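Local coordinates for uncharacterized protein MG296 homolog (Mycoplasma pneumoniae, PDB 2I15) that is of unknown function but folds as an all-alpha member of the Mg296 family, at residues D26-T29 against F30-N33. Residues are numbered along the deposited sequence; the frame is centred on the assembly and turned at random.
Sequences DFET and FRQN
Arg31 reaches back along the helix to Glu28 and grips a single carboxylate oxygen from the side: NH2 lies 2.6 Å and NE 2.8 Å from OE2, which sits close to the guanidinium plane. The salt bridge joins acid and base three residues apart, a spacing their long chains span with Glu28 bent at chi2 and Arg31 at chi2 and chi3. The carboxylate is turned 40° from the guanidinium. Asp26 suits the N-cap position just before helix 27-41, because its short side chain can fold back to the first turn, whose N-H groups lack a preceding helical carbonyl: OD2 accepts weakly from Thr29 N and, at 2.7 Å, from Thr29 OG1. In the backbone, Arg31 N bonds almost straight to Phe27 O at 2.7 Å, and Phe30 N to Asp26 O at 3.0 Å. Phe27, one turn before Arg31 on the same side of the helix, offers a ring face to Arg31 CB, a CH-pi contact 4.2 Å from the centroid, while its edge atom CE2 meets the guanidinium face, the planes 74° apart. Phe30 turns to another side, its ring edge-to-face with Phe22 of helix 9-23. Such an N-cap opens helix 27-41, whose first turn carries an i to i+3 salt bridge on its surface.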
loop_
_atom_site.group_PDB
_atom_site.type_symbol
_atom_site.label_atom_id
_atom_site.label_comp_id
_atom_site.label_asym_id
_atom_site.label_seq_id
_atom_site.Cartn_x
_atom_site.Cartn_y
_atom_site.Cartn_z
ATOM N N ASP A 26 20.880 8.799 32.128
ATOM C CA ASP A 26 21.701 7.602 32.317
ATOM C C ASP A 26 22.667 7.565 31.134
ATOM O O ASP A 26 22.218 7.478 29.988
ATOM C CB ASP A 26 20.832 6.342 32.315
ATOM C CG ASP A 26 21.621 5.092 32.660
ATOM O OD1 ASP A 26 22.220 5.051 33.758
ATOM O OD2 ASP A 26 21.653 4.144 31.839
ATOM N N PHE A 27 23.977 7.629 31.406
ATOM C CA PHE A 27 24.984 7.639 30.329
ATOM C C PHE A 27 24.880 6.469 29.377
ATOM O O PHE A 27 24.740 6.650 28.169
ATOM C CB PHE A 27 26.434 7.669 30.859
ATOM C CG PHE A 27 27.454 7.428 29.771
ATOM C CD1 PHE A 27 27.731 8.420 28.826
ATOM C CD2 PHE A 27 28.029 6.169 29.604
ATOM C CE1 PHE A 27 28.545 8.152 27.717
ATOM C CE2 PHE A 27 28.851 5.884 28.489
ATOM C CZ PHE A 27 29.107 6.876 27.552
ATOM N N GLU A 28 24.989 5.272 29.938
ATOM C CA GLU A 28 24.927 4.037 29.174
ATOM C C GLU A 28 23.650 3.858 28.325
ATOM O O GLU A 28 23.675 3.155 27.311
ATOM C CB GLU A 28 25.074 2.859 30.132
ATOM C CG GLU A 28 26.055 1.809 29.659
ATOM C CD GLU A 28 27.499 2.249 29.788
ATOM O OE1 GLU A 28 27.908 2.636 30.906
ATOM O OE2 GLU A 28 28.223 2.193 28.772
ATOM N N THR A 29 22.536 4.467 28.735
ATOM C CA THR A 29 21.286 4.358 27.981
ATOM C C THR A 29 21.354 5.377 26.859
ATOM O O THR A 29 20.912 5.117 25.735
ATOM C CB THR A 29 20.048 4.700 28.843
ATOM O OG1 THR A 29 19.896 3.717 29.872
ATOM C CG2 THR A 29 18.790 4.738 27.987
ATOM N N PHE A 30 21.868 6.562 27.189
ATOM C CA PHE A 30 22.028 7.626 26.210
ATOM C C PHE A 30 22.982 7.127 25.134
ATOM O O PHE A 30 22.669 7.183 23.944
ATOM C CB PHE A 30 22.622 8.881 26.857
ATOM C CG PHE A 30 23.115 9.895 25.854
ATOM C CD1 PHE A 30 22.224 10.722 25.182
ATOM C CD2 PHE A 30 24.472 9.994 25.552
ATOM C CE1 PHE A 30 22.673 11.624 24.226
ATOM C CE2 PHE A 30 24.923 10.894 24.592
ATOM C CZ PHE A 30 24.022 11.711 23.934
ATOM N N ARG A 31 24.144 6.631 25.572
ATOM C CA ARG A 31 25.182 6.106 24.685
ATOM C C ARG A 31 24.645 5.165 23.603
ATOM O O ARG A 31 25.042 5.252 22.438
ATOM C CB ARG A 31 26.248 5.366 25.513
ATOM C CG ARG A 31 27.414 4.817 24.675
ATOM C CD ARG A 31 27.618 3.330 24.848
ATOM N NE ARG A 31 28.392 2.956 26.032
ATOM C CZ ARG A 31 29.679 3.242 26.222
ATOM N NH1 ARG A 31 30.361 3.918 25.311
ATOM N NH2 ARG A 31 30.295 2.836 27.318
ATOM N N GLN A 32 23.757 4.253 23.993
ATOM C CA GLN A 32 23.185 3.291 23.052
ATOM C C GLN A 32 22.263 3.983 22.037
ATOM O O GLN A 32 22.310 3.692 20.848
ATOM C CB GLN A 32 22.398 2.214 23.808
ATOM C CG GLN A 32 23.215 1.499 24.870
ATOM C CD GLN A 32 22.399 0.521 25.695
ATOM O OE1 GLN A 32 21.395 0.894 26.323
ATOM N NE2 GLN A 32 22.829 -0.739 25.710
ATOM N N ASN A 33 21.420 4.900 22.502
ATOM C CA ASN A 33 20.521 5.590 21.590
ATOM C C ASN A 33 21.348 6.416 20.626
ATOM O O ASN A 33 21.096 6.436 19.422
ATOM C CB ASN A 33 19.541 6.464 22.377
ATOM C CG ASN A 33 18.694 5.646 23.338
ATOM O OD1 ASN A 33 18.316 4.520 23.023
ATOM N ND2 ASN A 33 18.394 6.201 24.504
#